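Local coordinates for protein probable L,D-transpeptidase 3 (Mycobacterium tuberculosis, PDB 6D4K) that is probably an L,D-transpeptidase of the mycobacterial cell wall, perhaps anchoring proteins to peptidoglycan, and does not form 3->3 cross-links from tetrapeptide stems, at residues 26-31 with 45-50; 97-102 with 110-115; 148-153 with 227-232; 174-179 with 249-254; 183-188 with 202-207. One frame throughout, in Å; residues are numbered along the deposited sequence.

Overall arrangement
Contacts 1 and 2 come first along the chain, in the Ig-like part: contact 1 pairs strands 28-32 and 45-49, contact 2 strands 99-104 and 107-113 of another sheet. Their centres lie 20 Å apart, and Val-45 packs on Leu-102 between them. Contacts 3, 4 and 5 lie in the catalytic domain. Contact 4, its centre about 5 Å from that of the chain, has its nearest atoms about 5 Å from contact 2; there the calcium ion held by Asp-252 and Val-38 joins the two parts. Contact 5, nested within the loops closed by contacts 3 and 4, probably borders the active site, whereas contact 3 is peripheral, its centre 44 Å from that of contact 1.

Contact 1 (26-31 with 45-50); sequences FAVASV and VVVTFS
With CG1 of Val-28 trans to its backbone N (chi1 172°), both methyls of this valine are set against the CG1 methyl of Val-47, which has the same first torsion. The two side chains meet at about a right angle, Val-28 CG2 3.8 Å from Val-47 CG1. Phe-49, its CG beside its own backbone N (chi1 -66°), turns its ring so that the carbonyl oxygen of Phe-26 sits at the ring edge, in plane, 3.6 Å from Phe-49 CD1. Val-47 CG1 covers one face of that ring, offset toward the rim.

The strands run antiparallel, but the register slips by one residue at a classic beta bulge. Ala-29 and Ser-30 both face Thr-48, and the single Thr-48 O takes both of their amides: Ala-29 N at 2.7 Å and Ser-30 N at a longer 3.3 Å. Beyond the bulge, Thr-48 N returns a nearly straight bond to Ser-30 O (2.9 Å). Ser-50 N reaches Ala-27 O at 2.9 Å, extending the pairing past the strand. Val-31 CG1 leans on Val-45 CG1 at 4.1 Å.

Strand 28-32 is an outermost strand of its four-stranded antiparallel sheet, and strand 45-49 lies between it and strand 85-90. Val-66 packs on Val-28, Val-47 and Phe-49, helix 59-65 covers Phe-26, and strand 99-104 of the other sheet packs against Val-45 and Val-47.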
# COMPACT_ATOMS: atom_id res chain seq x y z
N PHE A 26 -29.56 4.36 -2.45
CA PHE A 26 -28.35 3.58 -2.64
C PHE A 26 -27.83 3.64 -4.07
O PHE A 26 -27.06 2.76 -4.48
CB PHE A 26 -28.54 2.13 -2.18
CG PHE A 26 -29.10 1.99 -0.79
CD1 PHE A 26 -28.75 2.89 0.21
CD2 PHE A 26 -29.95 0.94 -0.48
CE1 PHE A 26 -29.26 2.75 1.51
CE2 PHE A 26 -30.47 0.80 0.81
CZ PHE A 26 -30.12 1.70 1.80
N ALA A 27 -28.23 4.66 -4.84
CA ALA A 27 -27.74 4.82 -6.20
C ALA A 27 -26.22 4.92 -6.22
O ALA A 27 -25.63 5.74 -5.50
CB ALA A 27 -28.35 6.09 -6.82
N VAL A 28 -25.59 4.12 -7.06
CA VAL A 28 -24.14 4.07 -7.18
C VAL A 28 -23.68 5.00 -8.30
O VAL A 28 -24.08 4.85 -9.46
CB VAL A 28 -23.66 2.64 -7.45
CG1 VAL A 28 -22.17 2.63 -7.77
CG2 VAL A 28 -23.96 1.76 -6.25
N ALA A 29 -22.82 5.96 -7.95
CA ALA A 29 -22.29 6.86 -8.96
C ALA A 29 -21.21 6.16 -9.77
O ALA A 29 -21.19 6.25 -11.01
CB ALA A 29 -21.74 8.12 -8.29
N SER A 30 -20.31 5.44 -9.10
CA SER A 30 -19.14 4.91 -9.78
C SER A 30 -18.50 3.83 -8.92
O SER A 30 -18.74 3.73 -7.72
CB SER A 30 -18.12 6.02 -10.05
OG SER A 30 -17.71 6.61 -8.84
N VAL A 31 -17.64 3.03 -9.57
CA VAL A 31 -16.95 1.92 -8.95
C VAL A 31 -15.50 1.95 -9.39
O VAL A 31 -15.20 2.24 -10.56
CB VAL A 31 -17.59 0.59 -9.38
CG1 VAL A 31 -16.68 -0.58 -9.10
CG2 VAL A 31 -18.92 0.44 -8.69
N VAL A 45 -12.53 -3.14 -4.11
CA VAL A 45 -13.64 -2.66 -4.92
C VAL A 45 -14.25 -1.48 -4.18
O VAL A 45 -14.78 -1.63 -3.07
CB VAL A 45 -14.65 -3.77 -5.21
CG1 VAL A 45 -15.79 -3.20 -6.04
CG2 VAL A 45 -13.97 -4.94 -5.93
N VAL A 46 -14.17 -0.29 -4.77
CA VAL A 46 -14.55 0.94 -4.09
C VAL A 46 -15.83 1.48 -4.74
O VAL A 46 -15.85 1.78 -5.94
CB VAL A 46 -13.42 1.99 -4.13
CG1 VAL A 46 -13.78 3.20 -3.26
CG2 VAL A 46 -12.11 1.36 -3.68
N VAL A 47 -16.88 1.59 -3.94
CA VAL A 47 -18.20 1.95 -4.42
C VAL A 47 -18.53 3.35 -3.92
O VAL A 47 -18.56 3.59 -2.70
CB VAL A 47 -19.26 0.93 -3.95
CG1 VAL A 47 -20.63 1.33 -4.50
CG2 VAL A 47 -18.88 -0.51 -4.36
N THR A 48 -18.76 4.28 -4.84
CA THR A 48 -19.09 5.67 -4.50
C THR A 48 -20.57 5.89 -4.77
O THR A 48 -21.04 5.65 -5.89
CB THR A 48 -18.24 6.64 -5.32
OG1 THR A 48 -16.86 6.46 -4.98
CG2 THR A 48 -18.66 8.09 -5.03
N PHE A 49 -21.28 6.35 -3.75
CA PHE A 49 -22.72 6.58 -3.85
C PHE A 49 -23.03 8.00 -4.32
O PHE A 49 -22.26 8.93 -4.09
CB PHE A 49 -23.40 6.32 -2.51
CG PHE A 49 -23.35 4.88 -2.09
CD1 PHE A 49 -24.29 3.99 -2.58
CD2 PHE A 49 -22.38 4.43 -1.22
CE1 PHE A 49 -24.28 2.65 -2.19
CE2 PHE A 49 -22.34 3.07 -0.83
CZ PHE A 49 -23.30 2.20 -1.31
N SER A 50 -24.17 8.15 -4.99
CA SER A 50 -24.55 9.48 -5.48
C SER A 50 -24.85 10.44 -4.34
O SER A 50 -24.67 11.65 -4.51
CB SER A 50 -25.72 9.39 -6.46
OG SER A 50 -25.31 8.77 -7.66

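Contact 2 (97-102 with 110-115); sequences HSTVEL and DFKTGP
Val-100 and Phe-111 lie side by side on one face of this beta hairpin, pointing the same way. The valine CB sits over the phenylalanine ring in a CH-pi contact, 3.8 Å from the ring centroid and 20° off its normal. Phe-111 reaches this position because its CG stands between the backbone N and the carbonyl carbon (chi1 64°), which swings the ring back across the neighbouring strand. Leu-102 meets the same ring differently, bringing Leu-102 CD2 to the edge, 3.9 Å from Phe-111 CE2, while Trp-94 adds an edge-to-face partner.

On the other face, Thr-99 and Lys-112 run alongside each other, with Thr-99 OG1 3.6 Å from Lys-112 CD. At the open end of the hairpin the His-97 ring lies across Pro-115, and Gly-114 O is over the centre of one ring face.

Paired amides of Val-100 and Phe-111 bind each other's carbonyls, and Thr-113 N bonds to Ser-98 O at 2.8 Å. His-97 N binds Gly-114 O from above the carbonyl plane, and His-97 NE2 bonds to Asp-133. Thr-113 OG1 accepts from Ser-98 N at 3.0 Å and bonds also to Pro-95 O, two bonds that probably fix the hydroxyl's rotation.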
# COMPACT_ATOMS: atom_id res chain seq x y z
N HIS A 97 -2.07 -11.24 -13.56
CA HIS A 97 -2.08 -11.37 -15.02
C HIS A 97 -3.42 -11.86 -15.55
O HIS A 97 -3.49 -12.63 -16.51
CB HIS A 97 -0.95 -12.28 -15.50
CG HIS A 97 0.40 -11.87 -15.02
ND1 HIS A 97 1.05 -10.76 -15.52
CD2 HIS A 97 1.25 -12.41 -14.12
CE1 HIS A 97 2.22 -10.63 -14.94
NE2 HIS A 97 2.37 -11.63 -14.09
N SER A 98 -4.50 -11.40 -14.94
CA SER A 98 -5.82 -11.94 -15.23
C SER A 98 -6.82 -10.83 -15.54
O SER A 98 -6.59 -9.66 -15.24
CB SER A 98 -6.36 -12.73 -14.04
OG SER A 98 -5.53 -13.84 -13.76
N THR A 99 -7.95 -11.23 -16.11
CA THR A 99 -9.13 -10.39 -16.20
C THR A 99 -10.11 -10.85 -15.13
O THR A 99 -10.49 -12.02 -15.11
CB THR A 99 -9.76 -10.49 -17.59
OG1 THR A 99 -8.83 -10.02 -18.57
CG2 THR A 99 -11.03 -9.67 -17.67
N VAL A 100 -10.47 -9.95 -14.22
CA VAL A 100 -11.44 -10.23 -13.17
C VAL A 100 -12.77 -9.64 -13.61
O VAL A 100 -12.85 -8.45 -13.92
CB VAL A 100 -10.99 -9.63 -11.82
CG1 VAL A 100 -12.06 -9.88 -10.77
CG2 VAL A 100 -9.66 -10.23 -11.38
N GLU A 101 -13.80 -10.47 -13.68
CA GLU A 101 -15.14 -9.97 -13.93
C GLU A 101 -15.74 -9.50 -12.62
O GLU A 101 -15.57 -10.13 -11.57
CB GLU A 101 -16.02 -11.04 -14.56
CG GLU A 101 -15.47 -11.59 -15.85
CD GLU A 101 -16.45 -12.50 -16.55
OE1 GLU A 101 -17.59 -12.06 -16.79
OE2 GLU A 101 -16.08 -13.66 -16.85
N LEU A 102 -16.47 -8.39 -12.68
CA LEU A 102 -16.96 -7.76 -11.48
C LEU A 102 -18.42 -7.36 -11.69
O LEU A 102 -18.75 -6.71 -12.68
CB LEU A 102 -16.09 -6.54 -11.17
CG LEU A 102 -16.31 -5.80 -9.87
CD1 LEU A 102 -16.09 -6.72 -8.68
CD2 LEU A 102 -15.33 -4.66 -9.82
N ASP A 110 -15.39 -5.12 -15.55
CA ASP A 110 -14.23 -5.99 -15.44
C ASP A 110 -13.00 -5.13 -15.29
O ASP A 110 -13.01 -3.94 -15.59
CB ASP A 110 -14.10 -6.97 -16.63
CG ASP A 110 -13.89 -6.27 -17.97
OD1 ASP A 110 -13.14 -5.27 -18.06
OD2 ASP A 110 -14.48 -6.74 -18.97
N PHE A 111 -11.93 -5.76 -14.83
CA PHE A 111 -10.66 -5.08 -14.71
C PHE A 111 -9.57 -6.12 -14.91
O PHE A 111 -9.85 -7.31 -15.00
CB PHE A 111 -10.54 -4.29 -13.40
CG PHE A 111 -10.57 -5.15 -12.16
CD1 PHE A 111 -9.38 -5.67 -11.64
CD2 PHE A 111 -11.76 -5.40 -11.49
CE1 PHE A 111 -9.39 -6.42 -10.47
CE2 PHE A 111 -11.78 -6.16 -10.33
CZ PHE A 111 -10.58 -6.67 -9.81
N LYS A 112 -8.34 -5.66 -14.98
CA LYS A 112 -7.20 -6.53 -15.21
C LYS A 112 -6.21 -6.37 -14.07
O LYS A 112 -6.05 -5.29 -13.51
CB LYS A 112 -6.50 -6.18 -16.54
CG LYS A 112 -7.46 -6.37 -17.71
CD LYS A 112 -6.80 -7.06 -18.90
CE LYS A 112 -7.33 -6.51 -20.22
NZ LYS A 112 -8.82 -6.45 -20.25
N THR A 113 -5.53 -7.47 -13.76
CA THR A 113 -4.45 -7.43 -12.79
C THR A 113 -3.12 -7.58 -13.50
O THR A 113 -3.01 -8.33 -14.48
CB THR A 113 -4.61 -8.53 -11.74
OG1 THR A 113 -4.76 -9.79 -12.40
CG2 THR A 113 -5.84 -8.27 -10.87
N GLY A 114 -2.11 -6.87 -13.01
CA GLY A 114 -0.75 -7.07 -13.47
C GLY A 114 -0.07 -8.18 -12.68
O GLY A 114 -0.74 -9.09 -12.15
N PRO A 115 1.25 -8.11 -12.56
CA PRO A 115 1.96 -9.10 -11.74
C PRO A 115 1.64 -8.91 -10.26
O PRO A 115 1.27 -7.81 -9.81
CB PRO A 115 3.44 -8.79 -12.02
CG PRO A 115 3.44 -7.33 -12.39
CD PRO A 115 2.15 -7.08 -13.12

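Contact 3 (148-153 with 227-232); sequences HRVHFG and LGLENV
Two surface loops of the catalytic domain meet here: residues 148-153, ahead of strand 157-159, lie against residues 227-232, which precede strand 237-239. Val-150 makes the central contact. Its CB comes within 3.9 Å of Leu-227 O. With Val-150 CG1 anti to the backbone N (chi1 168°), CG2 lies beside that N and reaches Leu-229 CD1 at 4.2 Å, the two side chains meeting at a slant.

Both loops belong to the YkuD-like domain, and the 227-232 loop leads toward Cys-236, the predicted nucleophile, to which the acetyl group of faropenem is seen to attach. The Leu-227 side chain is about 10 Å from that of Cys-236 and about 9 Å from that of His-218, the predicted proton donor/acceptor.

Gly-228, with positive phi (82°), presents bare backbone to the first loop; Phe-152 CZ is 4.4 Å from Gly-228 CA. One face of the Phe-152 ring is also covered by Val-150 CG1, offset toward the rim. On the other flank Arg-149 bends at chi2 and chi3, bringing NH1 to Leu-227 CD1 at 3.9 Å. His-151 ND1 bonds to Arg-149 O at 2.9 Å from above the carbonyl plane, within the first loop. Pro-159 packs against Arg-149, Val-150 and Phe-152.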
# COMPACT_ATOMS: atom_id res chain seq x y z
N HIS A 148 30.55 1.52 2.02
CA HIS A 148 29.97 0.19 1.94
C HIS A 148 28.66 0.22 2.69
O HIS A 148 28.32 1.24 3.32
CB HIS A 148 30.88 -0.88 2.56
N ARG A 149 27.91 -0.88 2.67
CA ARG A 149 26.60 -0.85 3.28
C ARG A 149 26.08 -2.28 3.39
O ARG A 149 26.56 -3.19 2.71
CB ARG A 149 25.69 0.06 2.45
CG ARG A 149 24.58 0.69 3.23
CD ARG A 149 23.35 0.72 2.37
NE ARG A 149 22.71 -0.57 2.55
CZ ARG A 149 21.50 -0.89 2.17
NH1 ARG A 149 20.71 -0.04 1.53
NH2 ARG A 149 21.05 -2.12 2.39
N VAL A 150 25.12 -2.48 4.30
CA VAL A 150 24.52 -3.79 4.48
C VAL A 150 23.82 -4.19 3.18
O VAL A 150 23.02 -3.43 2.63
CB VAL A 150 23.53 -3.79 5.66
CG1 VAL A 150 22.70 -5.08 5.66
CG2 VAL A 150 24.27 -3.64 6.98
N HIS A 151 24.15 -5.37 2.67
CA HIS A 151 23.34 -5.99 1.63
C HIS A 151 23.40 -7.50 1.80
O HIS A 151 24.43 -8.06 2.18
CB HIS A 151 23.71 -5.55 0.20
CG HIS A 151 25.16 -5.67 -0.12
ND1 HIS A 151 26.10 -4.81 0.39
CD2 HIS A 151 25.82 -6.53 -0.92
CE1 HIS A 151 27.30 -5.15 -0.07
NE2 HIS A 151 27.15 -6.19 -0.87
N PHE A 152 22.27 -8.14 1.53
CA PHE A 152 22.03 -9.49 2.03
C PHE A 152 22.45 -10.59 1.07
O PHE A 152 22.75 -11.70 1.52
CB PHE A 152 20.56 -9.64 2.43
CG PHE A 152 20.22 -8.93 3.71
CD1 PHE A 152 20.70 -9.41 4.92
CD2 PHE A 152 19.46 -7.79 3.70
CE1 PHE A 152 20.39 -8.75 6.10
CE2 PHE A 152 19.15 -7.14 4.88
CZ PHE A 152 19.62 -7.61 6.08
N GLY A 153 22.50 -10.32 -0.23
CA GLY A 153 22.85 -11.36 -1.18
C GLY A 153 21.77 -12.38 -1.43
O GLY A 153 21.97 -13.27 -2.26
N LEU A 227 19.68 1.00 7.97
CA LEU A 227 18.96 0.01 7.18
C LEU A 227 19.54 -1.38 7.38
O LEU A 227 20.75 -1.59 7.29
CB LEU A 227 18.98 0.40 5.70
CG LEU A 227 18.35 1.77 5.40
CD1 LEU A 227 18.53 2.15 3.94
CD2 LEU A 227 16.88 1.79 5.79
N GLY A 228 18.65 -2.34 7.65
CA GLY A 228 19.04 -3.70 7.95
C GLY A 228 19.47 -3.93 9.38
O GLY A 228 19.80 -5.07 9.72
N LEU A 229 19.44 -2.90 10.23
CA LEU A 229 20.04 -3.00 11.56
C LEU A 229 19.14 -2.42 12.65
O LEU A 229 19.02 -3.00 13.73
CB LEU A 229 21.39 -2.29 11.58
CG LEU A 229 22.48 -2.87 10.69
CD1 LEU A 229 23.73 -2.02 10.77
CD2 LEU A 229 22.78 -4.31 11.09
N GLU A 230 18.54 -1.26 12.39
CA GLU A 230 17.82 -0.53 13.43
C GLU A 230 16.58 0.12 12.85
O GLU A 230 16.56 0.55 11.70
CB GLU A 230 18.71 0.55 14.05
CG GLU A 230 18.95 0.37 15.54
CD GLU A 230 19.70 1.54 16.14
OE1 GLU A 230 19.20 2.14 17.11
OE2 GLU A 230 20.80 1.86 15.62
N ASN A 231 15.54 0.19 13.68
CA ASN A 231 14.27 0.82 13.31
C ASN A 231 14.25 2.23 13.87
O ASN A 231 14.07 2.43 15.08
CB ASN A 231 13.11 -0.02 13.83
CG ASN A 231 12.99 -1.36 13.12
OD1 ASN A 231 13.30 -1.48 11.94
ND2 ASN A 231 12.55 -2.38 13.85
N VAL A 232 14.44 3.22 12.99
CA VAL A 232 14.63 4.61 13.40
C VAL A 232 13.66 5.58 12.74
O VAL A 232 13.77 6.78 12.96
CB VAL A 232 16.08 5.07 13.18
CG1 VAL A 232 17.05 4.15 13.91
CG2 VAL A 232 16.39 5.12 11.69

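Contact 4 (174-179 with 249-254); sequences YTVLSK and NAVDIG. With CA (calcium ion), chain B.
The ammonium group of Lys-179 is bound just past the C-terminal end of helix 241-250: NZ bonds to Val-251 O at 2.8 Å, nearly along the C=O axis, where Val-251 is the first residue to leave helical geometry. Tyr-248 supplies a second carbonyl to NZ and a ring for a cation-pi contact, so the charge is gripped at the helix C-terminus, where the helix dipole would probably favour it. Here strand 172-180 of the catalytic domain's mixed sheet meets the link that runs from the helix to strand 256-260.

The lysine chain, bent at chi3 (57°), lies obliquely against Ile-253, Lys-179 CD 3.6 Å from Ile-253 CD1. Ile-253 also packs along the strand backbone: CG1, beside the backbone N (chi1 -76°), rests near Ser-178 CA, and Ile-253 CG2 lies 3.5 Å from Val-176 O. That same oxygen accepts Gly-254 N at 2.8 Å, in the carbonyl plane on a lone pair. Val-176 turns toward the link, its CB near Asp-252 O and its CG2 3.8 Å from Val-251 CG2.

Asp-252, pointing the other way, holds the calcium ion. Both carboxylate oxygens bind it, with four waters and Val-38 O completing the site. Water 1 accepts from Lys-179 NZ and donates to Asp-252 OD1, coupling lysine to the metal site, while water 2, itself a calcium ligand, donates to Ile-253 O at 2.9 Å.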
# COMPACT_ATOMS: atom_id res chain seq x y z
N TYR A 174 -1.72 -4.28 4.21
CA TYR A 174 -1.98 -3.00 3.57
C TYR A 174 -1.99 -3.16 2.06
O TYR A 174 -1.58 -4.20 1.53
CB TYR A 174 -0.91 -1.98 3.97
CG TYR A 174 -0.76 -1.81 5.45
CD1 TYR A 174 -1.64 -1.03 6.18
CD2 TYR A 174 0.27 -2.44 6.15
CE1 TYR A 174 -1.51 -0.87 7.54
CE2 TYR A 174 0.42 -2.29 7.51
CZ TYR A 174 -0.48 -1.50 8.21
OH TYR A 174 -0.34 -1.35 9.57
N THR A 175 -2.46 -2.13 1.36
CA THR A 175 -2.35 -2.11 -0.08
C THR A 175 -1.79 -0.76 -0.50
O THR A 175 -1.96 0.25 0.19
CB THR A 175 -3.69 -2.37 -0.80
OG1 THR A 175 -4.58 -1.27 -0.59
CG2 THR A 175 -4.34 -3.68 -0.30
N VAL A 176 -1.12 -0.74 -1.64
CA VAL A 176 -0.60 0.51 -2.18
C VAL A 176 -1.76 1.40 -2.60
O VAL A 176 -2.56 1.04 -3.48
CB VAL A 176 0.36 0.27 -3.34
CG1 VAL A 176 0.77 1.60 -3.99
CG2 VAL A 176 1.58 -0.51 -2.87
N LEU A 177 -1.86 2.58 -1.98
CA LEU A 177 -2.91 3.55 -2.28
C LEU A 177 -2.51 4.55 -3.34
O LEU A 177 -3.37 5.04 -4.08
CB LEU A 177 -3.30 4.32 -1.02
CG LEU A 177 -3.81 3.47 0.15
CD1 LEU A 177 -4.09 4.33 1.37
CD2 LEU A 177 -5.06 2.68 -0.24
N SER A 178 -1.22 4.90 -3.42
CA SER A 178 -0.75 5.87 -4.40
C SER A 178 0.77 5.77 -4.48
O SER A 178 1.42 5.19 -3.60
CB SER A 178 -1.17 7.29 -4.03
OG SER A 178 -0.52 7.75 -2.85
N LYS A 179 1.31 6.35 -5.55
CA LYS A 179 2.74 6.45 -5.83
C LYS A 179 3.01 7.89 -6.24
O LYS A 179 2.30 8.43 -7.10
CB LYS A 179 3.16 5.52 -7.01
CG LYS A 179 3.41 4.06 -6.68
CD LYS A 179 3.33 3.21 -7.94
CE LYS A 179 4.29 3.63 -9.03
NZ LYS A 179 4.56 2.47 -9.92
N ASN A 249 9.11 1.44 -9.06
CA ASN A 249 8.89 1.19 -10.48
C ASN A 249 8.20 -0.15 -10.73
O ASN A 249 7.53 -0.30 -11.76
CB ASN A 249 10.22 1.26 -11.25
CG ASN A 249 10.74 2.67 -11.38
OD1 ASN A 249 9.99 3.65 -11.32
ND2 ASN A 249 12.05 2.79 -11.61
N ALA A 250 8.34 -1.11 -9.82
CA ALA A 250 7.74 -2.43 -10.00
C ALA A 250 6.29 -2.48 -9.53
O ALA A 250 5.49 -3.23 -10.11
CB ALA A 250 8.56 -3.47 -9.26
N VAL A 251 5.93 -1.73 -8.48
CA VAL A 251 4.67 -1.93 -7.78
C VAL A 251 3.56 -1.12 -8.46
O VAL A 251 3.80 -0.11 -9.14
CB VAL A 251 4.84 -1.53 -6.30
CG1 VAL A 251 4.85 -0.01 -6.14
CG2 VAL A 251 3.79 -2.20 -5.42
N ASP A 252 2.33 -1.57 -8.26
CA ASP A 252 1.17 -0.87 -8.78
C ASP A 252 0.21 -0.54 -7.65
O ASP A 252 0.24 -1.17 -6.58
CB ASP A 252 0.42 -1.71 -9.83
CG ASP A 252 -0.56 -0.90 -10.67
OD1 ASP A 252 -0.50 0.35 -10.67
OD2 ASP A 252 -1.41 -1.52 -11.37
N ILE A 253 -0.64 0.46 -7.88
CA ILE A 253 -1.68 0.77 -6.91
C ILE A 253 -2.59 -0.45 -6.78
O ILE A 253 -3.06 -1.01 -7.77
CB ILE A 253 -2.45 2.05 -7.28
CG1 ILE A 253 -1.62 3.30 -6.97
CG2 ILE A 253 -3.78 2.13 -6.52
CD1 ILE A 253 -0.27 3.42 -7.68
N GLY A 254 -2.81 -0.87 -5.54
CA GLY A 254 -3.57 -2.07 -5.27
C GLY A 254 -2.73 -3.26 -4.88
O GLY A 254 -3.27 -4.22 -4.36
CA CA B . -2.52 0.55 -12.12
O HOH W 1 1.82 1.94 -11.16
O HOH W 2 -3.70 0.52 -10.11
O HOH W 3 -1.84 2.86 -11.52
O HOH W 4 -4.26 1.91 -13.02
O HOH W 5 -1.33 0.67 -14.01

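Contact 5 (183-188 with 202-207); sequences VIMDSS and LSVDYA
Val-183 fits its CG1 methyl beside the small CB of Ala-207, 3.6 Å away. This methyl stands between the backbone N and the carbonyl carbon (chi1 71°), which points it past Val-204 to the alanine beyond the corner at residues 205 and 206. On the same face Val-204 offers CG2 as a bump that nestles under the bent chain of Met-185, which passes over it obliquely: Met-185 SD comes within 3.7 Å of Val-204 CG2, with the methionine CB and CG a little farther off. On the other face, Ile-184 folds its CD1 over Ser-203 CB at 3.8 Å.

Strands 183-186 and 201-204 form a two-stranded antiparallel sheet, and the face bearing Val-183, Met-185, Leu-202 and Val-204 turns toward the active site. Met-185 touches Cys-236, the predicted nucleophile, and Val-204 touches His-218, the predicted proton donor/acceptor, so the same two side chains that pack together also border these probable catalytic residues.

The backbones close on each other through Met-185 N to Leu-202 O (2.7 Å) and Leu-202 N to Met-185 O (2.8 Å). At the other pair Val-204 N reaches Val-183 O at 2.9 Å, while the return bond from Val-183 N to Val-204 O is weak. At the end of the strand, Asp-186 OD1 accepts Ser-188 N at 3.2 Å through its anti lone pair, an Asx turn leading into the 3-10 segment.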
# COMPACT_ATOMS: atom_id res chain seq x y z
N VAL A 183 7.70 14.15 -3.02
CA VAL A 183 6.60 14.62 -2.18
C VAL A 183 7.16 15.12 -0.85
O VAL A 183 8.12 14.56 -0.30
CB VAL A 183 5.52 13.53 -2.00
CG1 VAL A 183 6.01 12.41 -1.11
CG2 VAL A 183 4.25 14.15 -1.45
N ILE A 184 6.57 16.20 -0.36
CA ILE A 184 7.00 16.78 0.91
C ILE A 184 6.33 16.00 2.03
O ILE A 184 5.10 15.87 2.07
CB ILE A 184 6.64 18.27 0.99
CG1 ILE A 184 7.40 19.06 -0.08
CG2 ILE A 184 6.93 18.82 2.38
CD1 ILE A 184 8.91 18.93 0.03
N MET A 185 7.14 15.46 2.94
CA MET A 185 6.64 14.78 4.12
C MET A 185 6.96 15.62 5.35
O MET A 185 8.09 16.08 5.53
CB MET A 185 7.19 13.36 4.24
CG MET A 185 6.42 12.36 3.38
SD MET A 185 6.94 10.66 3.66
CE MET A 185 7.38 10.69 5.39
N ASP A 186 5.94 15.82 6.18
CA ASP A 186 5.96 16.77 7.28
C ASP A 186 5.75 16.01 8.57
O ASP A 186 5.03 15.00 8.61
CB ASP A 186 4.80 17.75 7.06
CG ASP A 186 4.99 19.04 7.80
OD1 ASP A 186 4.89 19.01 9.04
OD2 ASP A 186 5.24 20.08 7.15
N SER A 187 6.39 16.48 9.65
CA SER A 187 6.28 15.77 10.92
C SER A 187 4.90 15.86 11.55
O SER A 187 4.63 15.13 12.51
CB SER A 187 7.33 16.27 11.91
OG SER A 187 7.13 17.64 12.22
N SER A 188 4.02 16.72 11.04
CA SER A 188 2.67 16.83 11.59
C SER A 188 1.84 15.57 11.39
O SER A 188 0.78 15.45 12.02
CB SER A 188 1.95 18.03 10.97
OG SER A 188 1.83 17.88 9.56
N LEU A 202 10.73 16.84 5.20
CA LEU A 202 11.57 16.13 4.26
C LEU A 202 10.96 16.19 2.87
O LEU A 202 9.74 16.26 2.71
CB LEU A 202 11.68 14.65 4.65
CG LEU A 202 12.07 14.36 6.10
CD1 LEU A 202 11.61 12.97 6.51
CD2 LEU A 202 13.57 14.51 6.28
N SER A 203 11.83 16.16 1.86
CA SER A 203 11.42 15.90 0.49
C SER A 203 11.81 14.47 0.18
O SER A 203 12.99 14.11 0.27
CB SER A 203 12.10 16.86 -0.48
OG SER A 203 11.63 16.62 -1.80
N VAL A 204 10.82 13.65 -0.16
CA VAL A 204 10.98 12.21 -0.31
C VAL A 204 10.92 11.88 -1.79
O VAL A 204 9.92 12.19 -2.46
CB VAL A 204 9.91 11.45 0.49
CG1 VAL A 204 9.99 9.97 0.19
CG2 VAL A 204 10.08 11.72 1.98
N ASP A 205 11.97 11.23 -2.30
CA ASP A 205 12.13 11.06 -3.74
C ASP A 205 11.08 10.10 -4.31
O ASP A 205 10.36 10.44 -5.25
CB ASP A 205 13.54 10.56 -4.05
CG ASP A 205 14.00 10.93 -5.44
OD1 ASP A 205 13.15 11.25 -6.30
OD2 ASP A 205 15.23 10.92 -5.67
N TYR A 206 11.02 8.88 -3.77
CA TYR A 206 10.04 7.88 -4.19
C TYR A 206 9.16 7.59 -2.99
O TYR A 206 9.68 7.32 -1.90
CB TYR A 206 10.74 6.59 -4.66
CG TYR A 206 11.63 6.78 -5.86
CD1 TYR A 206 11.13 6.63 -7.15
CD2 TYR A 206 12.96 7.15 -5.71
CE1 TYR A 206 11.94 6.83 -8.25
CE2 TYR A 206 13.78 7.34 -6.81
CZ TYR A 206 13.26 7.18 -8.08
OH TYR A 206 14.08 7.37 -9.18
N ALA A 207 7.85 7.63 -3.18
CA ALA A 207 6.92 7.51 -2.06
C ALA A 207 5.75 6.62 -2.46
O ALA A 207 4.96 6.99 -3.33
CB ALA A 207 6.42 8.88 -1.60